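PDB 5CB8: probable adenylyl-sulfate kinase, which catalyses the ATP-dependent phosphorylation of adenosine 5'-phosphosulfate to 3'-phosphoadenylyl sulfate, a step in the assimilation of sulfate. Local coordinates for residues 23-31 and 83-94; 104-112 and 155-164. All blocks are in the same frame, centred on the assembly; numbering follows the deposited sequence.

Contact 1. Residues 23-31 and 83-94; sequences QRGVTIWLT and IRRIGFVSHLLT. With ACT (acetate ion), chain J; SO4 (sulfate ion), chain I.
Two buried threonine hydroxyls form the one hydrogen bond between strand 26-31 and residues 83-94 of helix 76-94: Thr27 OG1 donates to Thr94 OG1 over 2.6 Å. Thr94 OG1 in turn donates to Ser90 O, 2.7 Å away, continuing the bond from the strand into the helix backbone. Ser90 O is thereby gripped twice, from opposite faces of its carbonyl plane, by the amide and the hydroxyl of Thr94. Beside this pair Gly25 CA sits 3.4 Å from Thr94 O in a nearly straight CH...O contact, the helix end meeting the chain just ahead of the strand. The 83-94 part of helix 76-94 runs at 143° to strand 26-31, the central strand of the parallel sheet in this P-loop kinase fold. Farther along, the indole of Trp29 reaches out to the helix, its CG anti to the backbone N (chi1 -170°). The six-membered ring does the touching: CZ2 meets Ile83 CG2 at 3.6 Å and CH2 meets Ile86 CG2 at 3.9 Å, both obliquely, while Gly87 CA approaches its edge. On the five-membered ring, NE1 is hydrogen-bonded to Ser106 OG, the probable phosphoserine site.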
loop_
_atom_site.group_PDB
_atom_site.type_symbol
_atom_site.label_atom_id
_atom_site.label_comp_id
_atom_site.label_asym_id
_atom_site.label_seq_id
_atom_site.Cartn_x
_atom_site.Cartn_y
_atom_site.Cartn_z
ATOM N N GLN B 23 -10.413 18.594 -6.942
ATOM C CA GLN B 23 -9.257 17.817 -6.518
ATOM C C GLN B 23 -8.871 16.748 -7.539
ATOM O O GLN B 23 -9.701 15.925 -7.934
ATOM C CB GLN B 23 -9.568 17.167 -5.166
ATOM C CG GLN B 23 -8.398 16.493 -4.488
ATOM C CD GLN B 23 -8.838 15.598 -3.342
ATOM O OE1 GLN B 23 -9.814 15.890 -2.642
ATOM N NE2 GLN B 23 -8.126 14.493 -3.153
ATOM N N ARG B 24 -7.612 16.771 -7.970
ATOM C CA ARG B 24 -7.066 15.703 -8.808
ATOM C C ARG B 24 -5.969 14.991 -8.037
ATOM O O ARG B 24 -5.279 15.604 -7.220
ATOM C CB ARG B 24 -6.477 16.263 -10.104
ATOM C CG ARG B 24 -7.436 17.128 -10.910
ATOM C CD ARG B 24 -6.715 17.761 -12.098
ATOM N NE ARG B 24 -7.593 18.596 -12.919
ATOM C CZ ARG B 24 -7.218 19.190 -14.050
ATOM N NH1 ARG B 24 -5.979 19.040 -14.504
ATOM N NH2 ARG B 24 -8.081 19.929 -14.735
ATOM N N GLY B 25 -5.793 13.700 -8.299
ATOM C CA GLY B 25 -4.793 12.933 -7.574
ATOM C C GLY B 25 -3.373 13.353 -7.913
ATOM O O GLY B 25 -3.067 13.665 -9.068
ATOM N N VAL B 26 -2.506 13.351 -6.904
ATOM C CA VAL B 26 -1.114 13.730 -7.086
ATOM C C VAL B 26 -0.275 13.247 -5.906
ATOM O O VAL B 26 -0.722 13.275 -4.753
ATOM C CB VAL B 26 -0.971 15.280 -7.301
ATOM C CG1 VAL B 26 -1.528 16.052 -6.117
ATOM C CG2 VAL B 26 0.480 15.666 -7.567
ATOM N N THR B 27 0.925 12.759 -6.196
ATOM C CA THR B 27 1.880 12.430 -5.144
ATOM C C THR B 27 2.856 13.588 -4.978
ATOM O O THR B 27 3.549 13.968 -5.926
ATOM C CB THR B 27 2.649 11.151 -5.477
ATOM O OG1 THR B 27 1.745 10.035 -5.407
ATOM C CG2 THR B 27 3.800 10.931 -4.494
ATOM N N ILE B 28 2.884 14.163 -3.781
ATOM C CA ILE B 28 3.821 15.234 -3.459
ATOM C C ILE B 28 4.962 14.593 -2.675
ATOM O O ILE B 28 4.759 14.135 -1.546
ATOM C CB ILE B 28 3.130 16.335 -2.629
ATOM C CG1 ILE B 28 1.892 16.855 -3.378
ATOM C CG2 ILE B 28 4.105 17.481 -2.313
ATOM C CD1 ILE B 28 0.990 17.721 -2.527
ATOM N N TRP B 29 6.152 14.548 -3.279
ATOM C CA TRP B 29 7.239 13.702 -2.785
ATOM C C TRP B 29 8.390 14.520 -2.201
ATOM O O TRP B 29 9.172 15.124 -2.944
ATOM C CB TRP B 29 7.775 12.807 -3.916
ATOM C CG TRP B 29 8.725 11.740 -3.445
ATOM C CD1 TRP B 29 10.032 11.906 -3.072
ATOM C CD2 TRP B 29 8.440 10.341 -3.289
ATOM N NE1 TRP B 29 10.574 10.698 -2.694
ATOM C CE2 TRP B 29 9.616 9.725 -2.818
ATOM C CE3 TRP B 29 7.297 9.557 -3.503
ATOM C CZ2 TRP B 29 9.685 8.356 -2.548
ATOM C CZ3 TRP B 29 7.369 8.195 -3.243
ATOM C CH2 TRP B 29 8.557 7.607 -2.774
ATOM N N LEU B 30 8.494 14.531 -0.873
ATOM C CA LEU B 30 9.542 15.297 -0.204
ATOM C C LEU B 30 10.777 14.421 0.035
ATOM O O LEU B 30 10.711 13.400 0.731
ATOM C CB LEU B 30 9.032 15.882 1.119
ATOM C CG LEU B 30 8.264 17.208 1.000
ATOM C CD1 LEU B 30 7.001 17.048 0.180
ATOM C CD2 LEU B 30 7.913 17.784 2.366
ATOM N N THR B 31 11.897 14.827 -0.558
ATOM C CA THR B 31 13.156 14.119 -0.414
ATOM C C THR B 31 14.185 15.060 0.221
ATOM O O THR B 31 14.113 16.270 0.035
ATOM C CB THR B 31 13.656 13.619 -1.797
ATOM O OG1 THR B 31 14.918 12.962 -1.656
ATOM C CG2 THR B 31 13.796 14.775 -2.780
ATOM N N ILE B 83 11.407 2.495 -0.792
ATOM C CA ILE B 83 10.891 3.554 -1.645
ATOM C C ILE B 83 9.948 3.008 -2.717
ATOM O O ILE B 83 8.900 3.602 -2.992
ATOM C CB ILE B 83 12.033 4.358 -2.277
ATOM C CG1 ILE B 83 12.841 5.050 -1.172
ATOM C CG2 ILE B 83 11.491 5.375 -3.270
ATOM C CD1 ILE B 83 11.989 5.865 -0.191
ATOM N N ARG B 84 10.304 1.878 -3.319
ATOM C CA ARG B 84 9.421 1.273 -4.317
ATOM C C ARG B 84 8.066 0.864 -3.731
ATOM O O ARG B 84 7.031 0.962 -4.412
ATOM C CB ARG B 84 10.115 0.087 -5.006
ATOM C CG ARG B 84 11.149 0.525 -6.044
ATOM C CD ARG B 84 12.046 -0.619 -6.446
ATOM N NE ARG B 84 12.840 -0.283 -7.627
ATOM C CZ ARG B 84 13.985 -0.871 -7.946
ATOM N NH1 ARG B 84 14.484 -1.818 -7.159
ATOM N NH2 ARG B 84 14.625 -0.512 -9.054
ATOM N N ARG B 85 8.057 0.424 -2.473
ATOM C CA ARG B 85 6.803 0.001 -1.847
ATOM C C ARG B 85 5.931 1.206 -1.506
ATOM O O ARG B 85 4.712 1.183 -1.699
ATOM C CB ARG B 85 7.065 -0.841 -0.592
ATOM C CG ARG B 85 5.810 -1.539 -0.057
ATOM C CD ARG B 85 6.152 -2.478 1.102
ATOM N NE ARG B 85 7.104 -3.515 0.700
ATOM C CZ ARG B 85 7.846 -4.217 1.555
ATOM N NH1 ARG B 85 7.748 -3.997 2.856
ATOM N NH2 ARG B 85 8.676 -5.153 1.111
ATOM N N ILE B 86 6.559 2.262 -1.003
ATOM C CA ILE B 86 5.860 3.525 -0.778
ATOM C C ILE B 86 5.290 4.044 -2.105
ATOM O O ILE B 86 4.148 4.531 -2.163
ATOM C CB ILE B 86 6.800 4.567 -0.139
ATOM C CG1 ILE B 86 7.132 4.159 1.307
ATOM C CG2 ILE B 86 6.169 5.968 -0.180
ATOM C CD1 ILE B 86 8.327 4.908 1.919
ATOM N N GLY B 87 6.079 3.926 -3.170
ATOM C CA GLY B 87 5.629 4.348 -4.496
ATOM C C GLY B 87 4.432 3.543 -4.988
ATOM O O GLY B 87 3.520 4.090 -5.634
ATOM N N PHE B 88 4.440 2.241 -4.701
ATOM C CA PHE B 88 3.327 1.363 -5.071
ATOM C C PHE B 88 2.021 1.868 -4.472
ATOM O O PHE B 88 1.015 2.021 -5.170
ATOM C CB PHE B 88 3.611 -0.069 -4.593
ATOM C CG PHE B 88 2.466 -1.038 -4.810
ATOM C CD1 PHE B 88 1.502 -1.228 -3.829
ATOM C CD2 PHE B 88 2.379 -1.778 -5.980
ATOM C CE1 PHE B 88 0.457 -2.123 -4.024
ATOM C CE2 PHE B 88 1.339 -2.681 -6.180
ATOM C CZ PHE B 88 0.378 -2.846 -5.197
ATOM N N VAL B 89 2.032 2.114 -3.170
ATOM C CA VAL B 89 0.838 2.560 -2.472
ATOM C C VAL B 89 0.459 3.964 -2.930
ATOM O O VAL B 89 -0.725 4.254 -3.126
ATOM C CB VAL B 89 1.065 2.540 -0.948
ATOM C CG1 VAL B 89 -0.154 3.080 -0.200
ATOM C CG2 VAL B 89 1.396 1.119 -0.491
ATOM N N SER B 90 1.458 4.829 -3.104
ATOM C CA SER B 90 1.208 6.202 -3.564
ATOM C C SER B 90 0.540 6.209 -4.934
ATOM O O SER B 90 -0.354 7.016 -5.206
ATOM C CB SER B 90 2.517 6.999 -3.651
ATOM O OG SER B 90 3.128 7.107 -2.378
ATOM N N HIS B 91 0.996 5.314 -5.801
ATOM C CA HIS B 91 0.425 5.188 -7.136
ATOM C C HIS B 91 -1.052 4.793 -7.095
ATOM O O HIS B 91 -1.882 5.414 -7.767
ATOM C CB HIS B 91 1.212 4.152 -7.928
ATOM C CG HIS B 91 0.778 4.020 -9.351
ATOM N ND1 HIS B 91 0.992 2.874 -10.087
ATOM C CD2 HIS B 91 0.146 4.889 -10.180
ATOM C CE1 HIS B 91 0.512 3.040 -11.307
ATOM N NE2 HIS B 91 -0.009 4.253 -11.389
ATOM N N LEU B 92 -1.390 3.764 -6.317
ATOM C CA LEU B 92 -2.792 3.335 -6.238
ATOM C C LEU B 92 -3.697 4.451 -5.716
ATOM O O LEU B 92 -4.811 4.649 -6.218
ATOM C CB LEU B 92 -2.946 2.080 -5.369
ATOM C CG LEU B 92 -2.211 0.835 -5.848
ATOM C CD1 LEU B 92 -2.584 -0.389 -4.996
ATOM C CD2 LEU B 92 -2.514 0.595 -7.307
ATOM N N LEU B 93 -3.219 5.192 -4.720
ATOM C CA LEU B 93 -4.021 6.280 -4.158
ATOM C C LEU B 93 -4.153 7.430 -5.155
ATOM O O LEU B 93 -5.241 7.963 -5.362
ATOM C CB LEU B 93 -3.414 6.774 -2.834
ATOM C CG LEU B 93 -3.551 5.805 -1.653
ATOM C CD1 LEU B 93 -2.583 6.175 -0.529
ATOM C CD2 LEU B 93 -4.999 5.806 -1.141
ATOM N N THR B 94 -3.039 7.800 -5.778
ATOM C CA THR B 94 -3.020 8.923 -6.722
ATOM C C THR B 94 -3.946 8.698 -7.905
ATOM O O THR B 94 -4.689 9.599 -8.309
ATOM C CB THR B 94 -1.590 9.158 -7.237
ATOM O OG1 THR B 94 -0.740 9.476 -6.132
ATOM C CG2 THR B 94 -1.550 10.298 -8.249
HETATM C C ACT J . -2.363 4.778 -14.026
HETATM O O ACT J . -3.518 5.010 -14.445
HETATM O OXT ACT J . -2.024 3.575 -13.950
HETATM C CH3 ACT J . -1.446 5.887 -13.621
HETATM S S SO4 I . 12.342 -4.335 -4.770
HETATM O O1 SO4 I . 11.041 -3.660 -4.778
HETATM O O2 SO4 I . 12.430 -5.159 -3.556
HETATM O O3 SO4 I . 12.447 -5.197 -5.951
HETATM O O4 SO4 I . 13.442 -3.347 -4.797
#

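Contact 2. Residues 104-112 and 155-164. With ADX (adenosine-5'-phosphosulfate), chain G.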
loop_
_atom_site.group_PDB
_atom_site.type_symbol
_atom_site.label_atom_id
_atom_site.label_comp_id
_atom_site.label_asym_id
_atom_site.label_seq_id
_atom_site.Cartn_x
_atom_site.Cartn_y
_atom_site.Cartn_z
ATOM N N ALA B 104 10.254 11.010 2.744
ATOM C CA ALA B 104 11.226 9.927 2.842
ATOM C C ALA B 104 12.568 10.430 2.353
ATOM O O ALA B 104 12.625 11.199 1.398
ATOM C CB ALA B 104 10.774 8.723 2.007
ATOM N N ILE B 105 13.646 10.002 3.004
ATOM C CA ILE B 105 14.967 10.442 2.577
ATOM C C ILE B 105 15.123 10.177 1.088
ATOM O O ILE B 105 15.532 11.076 0.357
ATOM C CB ILE B 105 16.103 9.767 3.362
ATOM C CG1 ILE B 105 16.164 10.313 4.791
ATOM C CG2 ILE B 105 17.448 10.020 2.679
ATOM C CD1 ILE B 105 17.242 9.625 5.635
ATOM N N SER B 106 14.726 8.978 0.645
ATOM C CA SER B 106 14.794 8.590 -0.771
ATOM C C SER B 106 16.045 9.116 -1.472
ATOM O O SER B 106 15.960 9.944 -2.387
ATOM C CB SER B 106 13.534 9.033 -1.527
ATOM O OG SER B 106 13.175 10.377 -1.234
ATOM N N PRO B 107 17.217 8.617 -1.049
ATOM C CA PRO B 107 18.505 9.213 -1.416
ATOM C C PRO B 107 18.959 8.872 -2.829
ATOM O O PRO B 107 19.897 9.505 -3.307
ATOM C CB PRO B 107 19.468 8.602 -0.398
ATOM C CG PRO B 107 18.872 7.247 -0.103
ATOM C CD PRO B 107 17.374 7.462 -0.143
ATOM N N TYR B 108 18.317 7.911 -3.489
ATOM C CA TYR B 108 18.723 7.559 -4.855
ATOM C C TYR B 108 17.853 8.189 -5.948
ATOM O O TYR B 108 16.657 7.882 -6.068
ATOM C CB TYR B 108 18.798 6.036 -5.019
ATOM C CG TYR B 108 19.892 5.434 -4.161
ATOM C CD1 TYR B 108 21.222 5.518 -4.550
ATOM C CD2 TYR B 108 19.597 4.822 -2.948
ATOM C CE1 TYR B 108 22.233 4.992 -3.769
ATOM C CE2 TYR B 108 20.608 4.289 -2.151
ATOM C CZ TYR B 108 21.923 4.378 -2.572
ATOM O OH TYR B 108 22.941 3.852 -1.797
ATOM N N ALA B 109 18.470 9.050 -6.760
ATOM C CA ALA B 109 17.758 9.767 -7.821
ATOM C C ALA B 109 17.065 8.841 -8.824
ATOM O O ALA B 109 15.923 9.095 -9.224
ATOM C CB ALA B 109 18.710 10.727 -8.547
ATOM N N ALA B 110 17.748 7.777 -9.247
ATOM C CA ALA B 110 17.168 6.872 -10.244
ATOM C C ALA B 110 15.888 6.211 -9.730
ATOM O O ALA B 110 14.969 5.934 -10.502
ATOM C CB ALA B 110 18.185 5.808 -10.673
ATOM N N ILE B 111 15.839 5.936 -8.432
ATOM C CA ILE B 111 14.644 5.354 -7.822
ATOM C C ILE B 111 13.515 6.391 -7.719
ATOM O O ILE B 111 12.357 6.083 -8.008
ATOM C CB ILE B 111 14.936 4.806 -6.422
ATOM C CG1 ILE B 111 16.052 3.753 -6.482
ATOM C CG2 ILE B 111 13.660 4.221 -5.806
ATOM C CD1 ILE B 111 15.665 2.507 -7.258
ATOM N N ARG B 112 13.839 7.617 -7.312
ATOM C CA ARG B 112 12.820 8.683 -7.301
ATOM C C ARG B 112 12.236 8.873 -8.697
ATOM O O ARG B 112 11.028 9.084 -8.856
ATOM C CB ARG B 112 13.405 10.009 -6.795
ATOM C CG ARG B 112 13.879 9.961 -5.333
ATOM C CD ARG B 112 14.187 11.370 -4.783
ATOM N NE ARG B 112 15.099 12.118 -5.653
ATOM C CZ ARG B 112 16.405 12.260 -5.444
ATOM N NH1 ARG B 112 16.980 11.710 -4.384
ATOM N NH2 ARG B 112 17.144 12.954 -6.301
ATOM N N THR B 155 22.884 8.180 5.848
ATOM C CA THR B 155 22.790 9.103 4.722
ATOM C C THR B 155 23.542 10.403 4.958
ATOM O O THR B 155 23.326 11.085 5.974
ATOM C CB THR B 155 21.318 9.442 4.467
ATOM O OG1 THR B 155 20.595 8.217 4.245
ATOM C CG2 THR B 155 21.176 10.367 3.258
ATOM N N GLY B 156 24.419 10.750 4.020
ATOM C CA GLY B 156 25.130 12.015 4.096
ATOM C C GLY B 156 26.461 11.941 4.824
ATOM O O GLY B 156 27.290 12.838 4.689
ATOM N N ILE B 157 26.663 10.877 5.597
ATOM C CA ILE B 157 27.910 10.696 6.347
ATOM C C ILE B 157 28.728 9.547 5.754
ATOM O O ILE B 157 29.887 9.724 5.358
ATOM C CB ILE B 157 27.642 10.417 7.836
ATOM C CG1 ILE B 157 26.873 11.578 8.474
ATOM C CG2 ILE B 157 28.960 10.200 8.581
ATOM C CD1 ILE B 157 27.612 12.918 8.395
ATOM N N ASP B 158 28.126 8.366 5.679
ATOM C CA ASP B 158 28.789 7.259 4.979
ATOM C C ASP B 158 27.811 6.445 4.130
ATOM O O ASP B 158 27.912 5.216 4.038
ATOM C CB ASP B 158 29.553 6.356 5.949
ATOM C CG ASP B 158 28.650 5.656 6.910
ATOM O OD1 ASP B 158 27.570 6.212 7.203
ATOM O OD2 ASP B 158 29.010 4.551 7.373
ATOM N N ASP B 159 26.879 7.153 3.496
ATOM C CA ASP B 159 25.900 6.553 2.589
ATOM C C ASP B 159 25.435 7.701 1.700
ATOM O O ASP B 159 25.416 8.856 2.140
ATOM C CB ASP B 159 24.712 5.995 3.377
ATOM C CG ASP B 159 24.176 4.695 2.797
ATOM O OD1 ASP B 159 24.953 3.715 2.673
ATOM O OD2 ASP B 159 22.967 4.646 2.469
ATOM N N PRO B 160 25.066 7.399 0.450
ATOM C CA PRO B 160 24.833 8.483 -0.514
ATOM C C PRO B 160 23.607 9.339 -0.221
ATOM O O PRO B 160 22.632 8.859 0.366
ATOM C CB PRO B 160 24.596 7.731 -1.836
ATOM C CG PRO B 160 25.192 6.376 -1.638
ATOM C CD PRO B 160 24.975 6.067 -0.178
ATOM N N TYR B 161 23.657 10.607 -0.620
ATOM C CA TYR B 161 22.426 11.350 -0.870
ATOM C C TYR B 161 22.617 12.025 -2.211
ATOM O O TYR B 161 23.563 12.804 -2.398
ATOM C CB TYR B 161 22.059 12.389 0.207
ATOM C CG TYR B 161 20.753 13.049 -0.194
ATOM C CD1 TYR B 161 19.542 12.371 -0.041
ATOM C CD2 TYR B 161 20.732 14.298 -0.807
ATOM C CE1 TYR B 161 18.346 12.939 -0.454
ATOM C CE2 TYR B 161 19.548 14.868 -1.226
ATOM C CZ TYR B 161 18.359 14.184 -1.050
ATOM O OH TYR B 161 17.171 14.752 -1.468
ATOM N N GLU B 162 21.741 11.705 -3.151
ATOM C CA GLU B 162 21.838 12.259 -4.496
ATOM C C GLU B 162 20.765 13.327 -4.670
ATOM O O GLU B 162 19.587 13.009 -4.831
ATOM C CB GLU B 162 21.659 11.145 -5.534
ATOM C CG GLU B 162 22.642 9.985 -5.353
ATOM C CD GLU B 162 22.404 8.842 -6.326
ATOM O OE1 GLU B 162 21.305 8.775 -6.920
ATOM O OE2 GLU B 162 23.315 7.998 -6.494
ATOM N N PRO B 163 21.170 14.602 -4.636
ATOM C CA PRO B 163 20.175 15.680 -4.633
ATOM C C PRO B 163 19.450 15.800 -5.967
ATOM O O PRO B 163 20.063 15.604 -7.017
ATOM C CB PRO B 163 21.023 16.933 -4.386
ATOM C CG PRO B 163 22.378 16.581 -4.904
ATOM C CD PRO B 163 22.555 15.115 -4.612
ATOM N N PRO B 164 18.146 16.101 -5.926
ATOM C CA PRO B 164 17.393 16.352 -7.156
ATOM C C PRO B 164 18.079 17.419 -8.006
ATOM O O PRO B 164 18.545 18.425 -7.472
ATOM C CB PRO B 164 16.061 16.888 -6.627
ATOM C CG PRO B 164 15.876 16.153 -5.350
ATOM C CD PRO B 164 17.270 16.094 -4.739
HETATM S SB ADX G . 15.015 5.881 2.999
HETATM O O1B ADX G . 14.649 4.469 2.834
HETATM O O2B ADX G . 14.135 6.761 2.209
HETATM O O3B ADX G . 16.422 6.056 2.613
HETATM P PA ADX G . 13.552 6.628 5.222
HETATM O O1A ADX G . 12.481 5.576 4.948
HETATM O O2A ADX G . 13.059 8.046 4.951
HETATM O O3A ADX G . 14.902 6.267 4.458
HETATM O "O5'" ADX G . 13.945 6.509 6.770
HETATM C "C5'" ADX G . 14.845 7.423 7.323
HETATM C "C4'" ADX G . 14.748 7.555 8.741
HETATM O "O4'" ADX G . 15.322 6.347 9.359
HETATM C "C3'" ADX G . 15.536 8.693 9.225
HETATM O "O3'" ADX G . 14.700 9.732 9.491
HETATM C "C2'" ADX G . 16.165 8.230 10.483
HETATM O "O2'" ADX G . 15.407 8.605 11.538
HETATM C "C1'" ADX G . 16.167 6.737 10.421
HETATM N N9 ADX G . 17.447 6.116 10.237
HETATM C C8 ADX G . 17.949 5.084 10.956
HETATM N N7 ADX G . 19.084 4.673 10.381
HETATM C C5 ADX G . 19.313 5.433 9.282
HETATM C C6 ADX G . 20.319 5.437 8.317
HETATM N N6 ADX G . 21.392 4.459 8.355
HETATM N N1 ADX G . 20.261 6.349 7.324
HETATM C C2 ADX G . 19.239 7.232 7.254
HETATM N N3 ADX G . 18.252 7.244 8.161
HETATM C C4 ADX G . 18.260 6.357 9.185
HETATM O O HOH W 1 22.198 2.900 0.532
HETATM O O HOH W 2 20.333 6.830 -8.547
#
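Glu162 and the turn at 107-109 hold each other through backbone and side chain. Glu162 N donates to Pro107 O over 2.9 Å. From there the side chain follows the turn towards the helix: CB lies 3.3 Å from Pro107 O, CG stays beside the same oxygen, and the extended chain (chi2 176°) carries the carboxylate to the start of helix 109-119. OE1 accepts from Ala109 N at 2.9 Å, on the anti side, 21° out of the carboxylate plane, and accepts a second bond from a water that itself accepts from Ala110 N. OE2 lies near Tyr108 CD1, the ring and carboxylate planes almost perpendicular (80°). An acid at this helix start probably gains from the helix dipole. Glu162 O is held too, end-on by NH1 and NH2 of Arg112, each at 2.9 Å; NH1 also binds Ser106 O, and Pro164 CD covers one guanidinium face. From the 155-164 segment, Tyr161 CD1 packs against Pro107 CB at 3.8 Å. On the ligand side, Ile105 N and Ser106 N donate to phosphate and sulfate oxygens of adenosine-5'-phosphosulfate, Ser106 N to O2B at 2.8 Å. Residues 104-107 and Thr155 form part of the APS pocket, with the probable phosphoserine Ser106 among them.

Contacts 1 and 2 have centres about 18 Å apart, yet touch at the end of strand 26-31 and again between the helices. Thr31 OG1 lies 2.8 Å from Ile105 O and 2.9 Å from Tyr161 OH, both probable hydrogen bonds, tying the strand to both segments of contact 2. Thr31 CG2 also touches Pro164 CG at 3.6 Å, while between the helices Ile83 CG2 touches Ile111 CG2 at 3.5 Å. Ser106 OG is hydrogen-bonded to Thr31 OG1, which joins the probable phosphoserine to the strand of contact 1. Both contacts line the bound adenosine-5'-phosphosulfate, Ile83 from helix 76-94 and residues 104-107 and Thr155 from contact 2, while Tyr161 comes close to Gly32 of the probable ATP-binding loop.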